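Local coordinates for protein deacylase (Burkholderia multivorans, PDB 5THW) that probably hydrolyses N-carbamoyl amino acids as a dizinc amidase of the peptidase M20 family, and binds N-carbamoyl-beta-alanine in its active site, at residues Q232-Y237 with T305-H310; A207-I212 with A377-C382; D80-V85 with M158-V163. All coordinates share one frame; numbering follows the deposited sequence.

Contact 1 (Q232-Y237 with T305-H310); sequences QGQRWY and TVDFRH. With URP (N-(aminocarbonyl)-beta-alanine), chain G.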
loop_
_atom_site.group_PDB
_atom_site.type_symbol
_atom_site.label_atom_id
_atom_site.label_comp_id
_atom_site.label_asym_id
_atom_site.label_seq_id
_atom_site.Cartn_x
_atom_site.Cartn_y
_atom_site.Cartn_z
ATOM N N GLN A 232 -24.665 19.219 3.168
ATOM C CA GLN A 232 -24.977 17.882 3.655
ATOM C C GLN A 232 -24.031 17.490 4.788
ATOM O O GLN A 232 -22.908 17.993 4.890
ATOM C CB GLN A 232 -24.928 16.860 2.516
ATOM C CG GLN A 232 -23.560 16.536 1.950
ATOM C CD GLN A 232 -23.623 15.416 0.918
ATOM O OE1 GLN A 232 -24.599 14.667 0.858
ATOM N NE2 GLN A 232 -22.593 15.316 0.087
ATOM N N GLY A 233 -24.520 16.603 5.671
ATOM C CA GLY A 233 -23.685 16.053 6.721
ATOM C C GLY A 233 -22.757 14.943 6.250
ATOM O O GLY A 233 -22.964 14.302 5.220
ATOM N N GLN A 234 -21.690 14.734 7.024
ATOM C CA GLN A 234 -20.659 13.763 6.685
ATOM C C GLN A 234 -20.276 12.924 7.898
ATOM O O GLN A 234 -20.375 13.364 9.047
ATOM C CB GLN A 234 -19.393 14.424 6.126
ATOM C CG GLN A 234 -19.604 15.458 5.042
ATOM C CD GLN A 234 -18.310 15.802 4.329
ATOM O OE1 GLN A 234 -17.429 14.957 4.180
ATOM N NE2 GLN A 234 -18.173 17.055 3.919
ATOM N N ARG A 235 -19.799 11.713 7.611
ATOM C CA ARG A 235 -19.247 10.797 8.603
ATOM C C ARG A 235 -18.011 10.160 7.988
ATOM O O ARG A 235 -18.089 9.592 6.895
ATOM C CB ARG A 235 -20.260 9.712 8.985
ATOM C CG ARG A 235 -21.313 10.088 10.019
ATOM C CD ARG A 235 -22.301 8.927 10.177
ATOM N NE ARG A 235 -23.557 9.311 10.818
ATOM C CZ ARG A 235 -23.932 8.951 12.043
ATOM N NH1 ARG A 235 -23.158 8.169 12.785
ATOM N NH2 ARG A 235 -25.099 9.359 12.517
ATOM N N TRP A 236 -16.869 10.288 8.657
ATOM C CA TRP A 236 -15.612 9.715 8.191
ATOM C C TRP A 236 -15.132 8.639 9.158
ATOM O O TRP A 236 -15.234 8.793 10.381
ATOM C CB TRP A 236 -14.521 10.780 8.030
ATOM C CG TRP A 236 -14.749 11.761 6.919
ATOM C CD1 TRP A 236 -15.915 11.978 6.231
ATOM C CD2 TRP A 236 -13.789 12.679 6.382
ATOM N NE1 TRP A 236 -15.731 12.967 5.294
ATOM C CE2 TRP A 236 -14.439 13.418 5.371
ATOM C CE3 TRP A 236 -12.445 12.951 6.661
ATOM C CZ2 TRP A 236 -13.785 14.409 4.633
ATOM C CZ3 TRP A 236 -11.799 13.929 5.925
ATOM C CH2 TRP A 236 -12.469 14.643 4.921
ATOM N N TYR A 237 -14.564 7.577 8.602
ATOM C CA TYR A 237 -14.140 6.437 9.391
ATOM C C TYR A 237 -12.699 6.082 9.071
ATOM O O TYR A 237 -12.186 6.362 7.981
ATOM C CB TYR A 237 -15.023 5.200 9.131
ATOM C CG TYR A 237 -16.488 5.437 9.355
ATOM C CD1 TYR A 237 -17.265 6.043 8.376
ATOM C CD2 TYR A 237 -17.100 5.057 10.542
ATOM C CE1 TYR A 237 -18.608 6.268 8.571
ATOM C CE2 TYR A 237 -18.447 5.275 10.746
ATOM C CZ TYR A 237 -19.199 5.884 9.754
ATOM O OH TYR A 237 -20.549 6.116 9.938
ATOM N N THR A 305 -9.895 4.118 4.785
ATOM C CA THR A 305 -10.843 5.133 5.221
ATOM C C THR A 305 -12.185 4.963 4.511
ATOM O O THR A 305 -12.278 4.367 3.434
ATOM C CB THR A 305 -10.290 6.537 4.972
ATOM O OG1 THR A 305 -10.085 6.724 3.567
ATOM C CG2 THR A 305 -8.946 6.709 5.698
ATOM N N VAL A 306 -13.233 5.487 5.150
ATOM C CA VAL A 306 -14.588 5.500 4.615
ATOM C C VAL A 306 -15.135 6.921 4.696
ATOM O O VAL A 306 -14.970 7.605 5.710
ATOM C CB VAL A 306 -15.508 4.510 5.367
ATOM C CG1 VAL A 306 -16.951 4.685 4.936
ATOM C CG2 VAL A 306 -15.053 3.054 5.128
ATOM N N ASP A 307 -15.792 7.352 3.626
ATOM C CA ASP A 307 -16.376 8.683 3.487
ATOM C C ASP A 307 -17.864 8.494 3.198
ATOM O O ASP A 307 -18.226 7.946 2.153
ATOM C CB ASP A 307 -15.671 9.444 2.358
ATOM C CG ASP A 307 -16.182 10.879 2.171
ATOM O OD1 ASP A 307 -15.349 11.812 2.194
ATOM O OD2 ASP A 307 -17.404 11.083 1.989
ATOM N N PHE A 308 -18.721 8.894 4.137
ATOM C CA PHE A 308 -20.168 8.864 3.954
ATOM C C PHE A 308 -20.718 10.287 3.956
ATOM O O PHE A 308 -20.304 11.124 4.769
ATOM C CB PHE A 308 -20.868 8.055 5.051
ATOM C CG PHE A 308 -20.813 6.564 4.857
ATOM C CD1 PHE A 308 -20.525 6.014 3.621
ATOM C CD2 PHE A 308 -21.114 5.711 5.911
ATOM C CE1 PHE A 308 -20.484 4.637 3.447
ATOM C CE2 PHE A 308 -21.088 4.336 5.743
ATOM C CZ PHE A 308 -20.772 3.797 4.505
ATOM N N ARG A 309 -21.649 10.570 3.049
ATOM C CA ARG A 309 -22.302 11.874 3.012
ATOM C C ARG A 309 -23.767 11.711 2.648
ATOM O O ARG A 309 -24.119 10.841 1.851
ATOM C CB ARG A 309 -21.630 12.829 2.012
ATOM C CG ARG A 309 -20.145 12.988 2.226
ATOM C CD ARG A 309 -19.496 13.939 1.259
ATOM N NE ARG A 309 -18.048 13.766 1.288
ATOM C CZ ARG A 309 -17.169 14.743 1.105
ATOM N NH1 ARG A 309 -17.592 15.985 0.887
ATOM N NH2 ARG A 309 -15.867 14.478 1.148
ATOM N N HIS A 310 -24.619 12.537 3.253
ATOM C CA HIS A 310 -26.016 12.620 2.855
ATOM C C HIS A 310 -26.591 13.924 3.384
ATOM O O HIS A 310 -26.154 14.407 4.436
ATOM C CB HIS A 310 -26.829 11.424 3.369
ATOM C CG HIS A 310 -28.095 11.189 2.599
ATOM N ND1 HIS A 310 -29.286 11.806 2.917
ATOM C CD2 HIS A 310 -28.346 10.427 1.507
ATOM C CE1 HIS A 310 -30.219 11.427 2.059
ATOM N NE2 HIS A 310 -29.673 10.592 1.192
HETATM O O2 URP G . -13.354 20.102 -1.126
HETATM C C2 URP G . -13.246 20.737 -0.094
HETATM N N3 URP G . -12.498 21.831 -0.039
HETATM N N1 URP G . -13.854 20.347 1.018
HETATM C C6 URP G . -13.178 19.478 1.967
HETATM C C5 URP G . -14.154 18.780 2.903
HETATM C C4 URP G . -14.921 17.775 2.083
HETATM O O42 URP G . -16.126 18.003 1.830
HETATM O O41 URP G . -14.319 16.754 1.684
#
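Part of the carboxylate end of the pocket for N-(aminocarbonyl)-beta-alanine is built here on two neighbouring antiparallel strands, 233-237 and 305-310. Pairs of backbone bonds join Arg235 with Phe308 and Tyr237 with Val306; at the pair Gly233-His310 one of the two bonds is weak. Between them Gln234 faces Arg309 and Trp236 faces Asp307, four side chains on the ligand's side of the strands. Arg309 holds the carboxylate from this side together with Gln234. It grips Asp307 side-on, NE reaching OD2 at 2.8 Å and NH2 reaching OD1, each oxygen using its syn lone pair, and Asp307 thereby fixes the rotation of the guanidinium. NH1 of Arg309 donates to URP O42 at 2.7 Å, and NH2, already bonded to Asp307 OD1, also donates to URP O41. Gln234 runs alongside Arg309, its amide plane 24° from the guanidinium plane, with OE1 centred 3.1 Å above one face of the guanidinium. The face contact is not itself a hydrogen bond; OE1 accepts one from Trp236 NE1 at 2.8 Å. With OE1 so engaged, NE2 donates to URP O42 and bonds Tyr346 OH. On the side of the strands that carries Arg235, Tyr237 and Phe308, helix 313-334 packs, and Tyr237 OH bonds its Asp320. There Tyr237 CD1 touches Val306 CG1, while its CE1 meets Phe308 CD2 at 3.7 Å, the two rings inclined at 73°. Gln232 crosses Arg309 at about a right angle; its NE2 bonds Gly376 O and lies 3.3 Å from Arg309 CB.

Contact 2 (A207-I212 with A377-C382); sequences AFELHI and AGHDAC. With ZN (zinc ion), chain E; URP (N-(aminocarbonyl)-beta-alanine), chain G.
Facing Glu209 and His211 of strand 207-212, segment 377-382 leads through the dizinc active site of this M20-family enzyme into a helix. At its start, Ala377 sets its methyl against the ligand carboxylate, and His247 of the second subunit packs on the same residue. Gly378 holds the ligand at two points along its backbone: its N donates to URP O42 at 2.6 Å in a nearly straight bond (171°), and its O accepts from URP N1. Next comes His379, whose CE1 sits over the centre of the His211 ring, 3.5 Å above the plane; the two ring planes are inclined at 49°. His379 is not a zinc ligand in this arrangement. Its ND1 is hydrogen-bonded to a water, 2.7 Å away, that is itself bound to the zinc ion, a second-shell role beside His211, which coordinates the metal directly with His104 and Asp115. After Asp380, whose OD1 bonds Ser161 OG, comes Ala381. Here Glu209 reaches in from the strand: CG anti to the backbone N (chi1 -178°) and an extended chain carry its carboxylate across to the Ala381 backbone. OE2 accepts from Ala381 N at 2.9 Å, met nearly along its C-O axis, while OE1 is hydrogen-bonded to Ser103 OG, giving each oxygen a partner. Cys382 closes the turn, its N bonded to His379 O and its SG receiving His379 N. Back on the strand, His211 ND1 donates to Ile212 O at 2.7 Å, while NE2 binds zinc at 2.3 Å.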
loop_
_atom_site.group_PDB
_atom_site.type_symbol
_atom_site.label_atom_id
_atom_site.label_comp_id
_atom_site.label_asym_id
_atom_site.label_seq_id
_atom_site.Cartn_x
_atom_site.Cartn_y
_atom_site.Cartn_z
ATOM N N ALA A 207 -20.835 35.924 8.188
ATOM C CA ALA A 207 -19.808 35.189 7.464
ATOM C C ALA A 207 -20.343 34.725 6.116
ATOM O O ALA A 207 -21.478 34.251 6.021
ATOM C CB ALA A 207 -19.320 33.986 8.278
ATOM N N PHE A 208 -19.514 34.858 5.076
ATOM C CA PHE A 208 -19.842 34.383 3.736
ATOM C C PHE A 208 -18.625 33.705 3.122
ATOM O O PHE A 208 -17.516 34.238 3.194
ATOM C CB PHE A 208 -20.289 35.526 2.817
ATOM C CG PHE A 208 -21.505 36.265 3.298
ATOM C CD1 PHE A 208 -22.777 35.805 2.993
ATOM C CD2 PHE A 208 -21.376 37.448 4.012
ATOM C CE1 PHE A 208 -23.900 36.494 3.421
ATOM C CE2 PHE A 208 -22.494 38.143 4.441
ATOM C CZ PHE A 208 -23.758 37.665 4.145
ATOM N N GLU A 209 -18.833 32.562 2.471
ATOM C CA GLU A 209 -17.752 31.855 1.790
ATOM C C GLU A 209 -18.095 31.658 0.319
ATOM O O GLU A 209 -19.154 31.112 -0.008
ATOM C CB GLU A 209 -17.461 30.509 2.460
ATOM C CG GLU A 209 -16.308 29.759 1.810
ATOM C CD GLU A 209 -15.749 28.660 2.694
ATOM O OE1 GLU A 209 -14.874 27.904 2.222
ATOM O OE2 GLU A 209 -16.185 28.554 3.860
ATOM N N LEU A 210 -17.213 32.132 -0.562
ATOM C CA LEU A 210 -17.336 31.941 -2.003
ATOM C C LEU A 210 -16.543 30.707 -2.429
ATOM O O LEU A 210 -15.400 30.527 -1.999
ATOM C CB LEU A 210 -16.843 33.192 -2.735
ATOM C CG LEU A 210 -16.755 33.206 -4.259
ATOM C CD1 LEU A 210 -18.131 33.073 -4.910
ATOM C CD2 LEU A 210 -16.078 34.485 -4.717
ATOM N N HIS A 211 -17.152 29.851 -3.255
ATOM C CA HIS A 211 -16.546 28.566 -3.604
ATOM C C HIS A 211 -17.085 28.076 -4.943
ATOM O O HIS A 211 -18.196 28.436 -5.343
ATOM C CB HIS A 211 -16.817 27.519 -2.514
ATOM C CG HIS A 211 -15.760 26.462 -2.409
ATOM N ND1 HIS A 211 -15.661 25.411 -3.298
ATOM C CD2 HIS A 211 -14.746 26.303 -1.527
ATOM C CE1 HIS A 211 -14.637 24.647 -2.960
ATOM N NE2 HIS A 211 -14.062 25.169 -1.892
ATOM N N ILE A 212 -16.281 27.263 -5.642
ATOM C CA ILE A 212 -16.794 26.540 -6.808
ATOM C C ILE A 212 -17.667 25.376 -6.344
ATOM O O ILE A 212 -17.459 24.799 -5.267
ATOM C CB ILE A 212 -15.667 26.030 -7.723
ATOM C CG1 ILE A 212 -14.717 25.124 -6.941
ATOM C CG2 ILE A 212 -14.933 27.196 -8.382
ATOM C CD1 ILE A 212 -14.024 24.090 -7.793
ATOM N N ALA A 377 -19.912 19.355 -0.541
ATOM C CA ALA A 377 -18.677 19.253 0.214
ATOM C C ALA A 377 -18.799 20.056 1.496
ATOM O O ALA A 377 -19.694 20.891 1.657
ATOM C CB ALA A 377 -17.469 19.753 -0.596
ATOM N N GLY A 378 -17.886 19.776 2.418
ATOM C CA GLY A 378 -17.808 20.530 3.644
ATOM C C GLY A 378 -16.928 21.746 3.426
ATOM O O GLY A 378 -15.960 21.705 2.667
ATOM N N HIS A 379 -17.283 22.835 4.093
ATOM C CA HIS A 379 -16.502 24.048 3.986
ATOM C C HIS A 379 -16.378 24.626 5.383
ATOM O O HIS A 379 -17.143 24.279 6.288
ATOM C CB HIS A 379 -17.147 25.047 3.012
ATOM C CG HIS A 379 -17.466 24.452 1.673
ATOM N ND1 HIS A 379 -16.500 24.177 0.727
ATOM C CD2 HIS A 379 -18.647 24.086 1.120
ATOM C CE1 HIS A 379 -17.072 23.657 -0.345
ATOM N NE2 HIS A 379 -18.375 23.595 -0.134
ATOM N N ASP A 380 -15.381 25.495 5.555
ATOM C CA ASP A 380 -15.213 26.187 6.827
ATOM C C ASP A 380 -16.472 26.955 7.220
ATOM O O ASP A 380 -16.730 27.158 8.412
ATOM C CB ASP A 380 -13.995 27.095 6.737
ATOM C CG ASP A 380 -12.714 26.315 6.429
ATOM O OD1 ASP A 380 -12.321 25.444 7.242
ATOM O OD2 ASP A 380 -12.112 26.555 5.356
ATOM N N ALA A 381 -17.266 27.386 6.234
ATOM C CA ALA A 381 -18.543 28.032 6.519
ATOM C C ALA A 381 -19.496 27.102 7.264
ATOM O O ALA A 381 -20.391 27.576 7.975
ATOM C CB ALA A 381 -19.186 28.518 5.223
ATOM N N CYS A 382 -19.338 25.782 7.103
ATOM C CA CYS A 382 -20.222 24.847 7.799
ATOM C C CYS A 382 -20.023 24.911 9.310
ATOM O O CYS A 382 -20.987 24.776 10.072
ATOM C CB CYS A 382 -20.005 23.423 7.287
ATOM S SG CYS A 382 -20.401 23.165 5.535
HETATM ZN ZN ZN E . -12.794 23.736 -0.546
HETATM O O2 URP G . -13.354 20.102 -1.126
HETATM C C2 URP G . -13.246 20.737 -0.094
HETATM N N3 URP G . -12.498 21.831 -0.039
HETATM N N1 URP G . -13.854 20.347 1.018
HETATM C C6 URP G . -13.178 19.478 1.967
HETATM C C5 URP G . -14.154 18.780 2.903
HETATM C C4 URP G . -14.921 17.775 2.083
HETATM O O42 URP G . -16.126 18.003 1.830
HETATM O O41 URP G . -14.319 16.754 1.684
HETATM O O HOH W 1 -13.932 24.332 1.369
#

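Contact 3 (D80-V85 with M158-V163); sequences DTMGNV and MVASGV
This is buried van der Waals packing between a beta turn and a short helix: the connection between strands 76-79 and 85-89 lies against helix 159-163, with Met82 and Asn84 meeting Ala160 and Val163. Met82 carries the larger share. Its side chain bends twice, at chi2 (-61°) and chi3 (-67°), bringing CE back toward the helix, and different atoms serve different residues. CG meets Val163 CB at 4.0 Å, the two side chains crossing at about a right angle, while the terminal CE reaches Ala160 CA at 3.9 Å and, more loosely, Val159 CG1. Leu170 and Leu174 of helix 170-175 also pack on Met82. Asn84 meets the methyl of Ala160, which Met82 CE touches as well, its OD1 standing 3.2 Å from Ala160 CB.

The turn itself is held from within. It is type I, from Asp80 to Gly83, with Gly83 N bonded to Asp80 O, and the Asp80 carboxylate reaches over it. Asp80 OD2 takes Asn84 N at 2.8 Å from above the carboxylate plane, and also a weak bond from Met82 N; OD1 receives Asn84 ND2 at 3.0 Å on its syn lone pair. With ND2 held by Asp80 and OD1 accepting from Thr147 N, both ends of the Asn84 amide are fixed. Met82 O bonds Thr147 OG1.

The chemistry thus divides: hydrogen bonds brace the turn and tie it to Thr147, whereas the helix is met by van der Waals packing, the Asn84 amide oxygen against a methyl included, with the small Ala160 allowing close approach.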
loop_
_atom_site.group_PDB
_atom_site.type_symbol
_atom_site.label_atom_id
_atom_site.label_comp_id
_atom_site.label_asym_id
_atom_site.label_seq_id
_atom_site.Cartn_x
_atom_site.Cartn_y
_atom_site.Cartn_z
ATOM N N ASP A 80 -3.646 32.933 14.395
ATOM C CA ASP A 80 -4.096 32.342 15.648
ATOM C C ASP A 80 -3.393 31.003 15.909
ATOM O O ASP A 80 -2.553 30.546 15.128
ATOM C CB ASP A 80 -5.631 32.249 15.679
ATOM C CG ASP A 80 -6.210 31.129 14.817
ATOM O OD1 ASP A 80 -7.452 31.106 14.702
ATOM O OD2 ASP A 80 -5.479 30.271 14.276
ATOM N N THR A 81 -3.766 30.361 17.024
ATOM C CA THR A 81 -3.070 29.172 17.513
ATOM C C THR A 81 -3.201 27.963 16.592
ATOM O O THR A 81 -2.387 27.037 16.696
ATOM C CB THR A 81 -3.598 28.782 18.893
ATOM O OG1 THR A 81 -5.028 28.864 18.894
ATOM C CG2 THR A 81 -3.048 29.715 19.961
ATOM N N MET A 82 -4.202 27.935 15.714
ATOM C CA MET A 82 -4.335 26.874 14.728
ATOM C C MET A 82 -3.746 27.254 13.381
ATOM O O MET A 82 -3.902 26.500 12.415
ATOM C CB MET A 82 -5.805 26.485 14.549
ATOM C CG MET A 82 -6.372 25.542 15.598
ATOM S SD MET A 82 -5.526 23.956 15.639
ATOM C CE MET A 82 -5.977 23.272 14.047
ATOM N N GLY A 83 -3.061 28.391 13.292
ATOM C CA GLY A 83 -2.498 28.829 12.032
ATOM C C GLY A 83 -3.449 29.578 11.127
ATOM O O GLY A 83 -3.108 29.829 9.961
ATOM N N ASN A 84 -4.640 29.912 11.607
ATOM C CA ASN A 84 -5.582 30.676 10.802
ATOM C C ASN A 84 -5.079 32.103 10.634
ATOM O O ASN A 84 -4.582 32.717 11.582
ATOM C CB ASN A 84 -6.963 30.674 11.455
ATOM C CG ASN A 84 -7.533 29.273 11.599
ATOM O OD1 ASN A 84 -7.317 28.408 10.743
ATOM N ND2 ASN A 84 -8.251 29.036 12.691
ATOM N N VAL A 85 -5.175 32.614 9.411
ATOM C CA VAL A 85 -4.698 33.944 9.063
ATOM C C VAL A 85 -5.907 34.853 8.900
ATOM O O VAL A 85 -6.819 34.543 8.126
ATOM C CB VAL A 85 -3.843 33.922 7.785
ATOM C CG1 VAL A 85 -3.282 35.314 7.503
ATOM C CG2 VAL A 85 -2.713 32.904 7.922
ATOM N N MET A 158 -11.599 20.497 7.861
ATOM C CA MET A 158 -12.175 21.664 8.535
ATOM C C MET A 158 -11.828 21.726 10.017
ATOM O O MET A 158 -12.601 22.268 10.811
ATOM C CB MET A 158 -13.698 21.691 8.377
ATOM C CG MET A 158 -14.181 21.788 6.943
ATOM S SD MET A 158 -15.622 20.742 6.642
ATOM C CE MET A 158 -16.817 21.409 7.796
ATOM N N VAL A 159 -10.676 21.179 10.408
ATOM C CA VAL A 159 -10.356 21.092 11.830
ATOM C C VAL A 159 -10.077 22.479 12.413
ATOM O O VAL A 159 -10.431 22.763 13.566
ATOM C CB VAL A 159 -9.194 20.105 12.057
ATOM C CG1 VAL A 159 -7.939 20.554 11.311
ATOM C CG2 VAL A 159 -8.915 19.938 13.555
ATOM N N ALA A 160 -9.468 23.376 11.629
ATOM C CA ALA A 160 -9.078 24.671 12.184
ATOM C C ALA A 160 -10.292 25.571 12.390
ATOM O O ALA A 160 -10.412 26.226 13.433
ATOM C CB ALA A 160 -8.046 25.349 11.284
ATOM N N SER A 161 -11.208 25.616 11.417
ATOM C CA SER A 161 -12.460 26.327 11.653
ATOM C C SER A 161 -13.295 25.622 12.714
ATOM O O SER A 161 -14.075 26.270 13.424
ATOM C CB SER A 161 -13.249 26.472 10.350
ATOM O OG SER A 161 -13.483 25.211 9.744
ATOM N N GLY A 162 -13.119 24.306 12.857
ATOM C CA GLY A 162 -13.817 23.580 13.907
ATOM C C GLY A 162 -13.389 23.999 15.297
ATOM O O GLY A 162 -14.222 24.149 16.193
ATOM N N VAL A 163 -12.081 24.153 15.506
ATOM C CA VAL A 163 -11.597 24.680 16.776
ATOM C C VAL A 163 -12.099 26.105 16.983
ATOM O O VAL A 163 -12.482 26.489 18.096
ATOM C CB VAL A 163 -10.060 24.597 16.843
ATOM C CG1 VAL A 163 -9.556 25.238 18.124
ATOM C CG2 VAL A 163 -9.603 23.143 16.747
#

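Along the chain, contact 3 closes first; contact 2 then opens, and contact 1 is nested inside the loop it closes. Contacts 1 and 2 have centres about 17 Å apart and meet at the ligand, where Gln234 NE2 packs against Gly378 N, so segments 232-237 and 305-310, both in the M20 dimerisation region, share one pocket with the zinc site beside strand 206-212. The second subunit adds its His247 and Asn296 to it. Contact 3 lies about 15 Å from contact 2 between centres: segment 158-163 touches segment 377-382 through a probable hydrogen bond between Ser161 and Asp380, and through Met158. Contacts 1 and 3 do not touch.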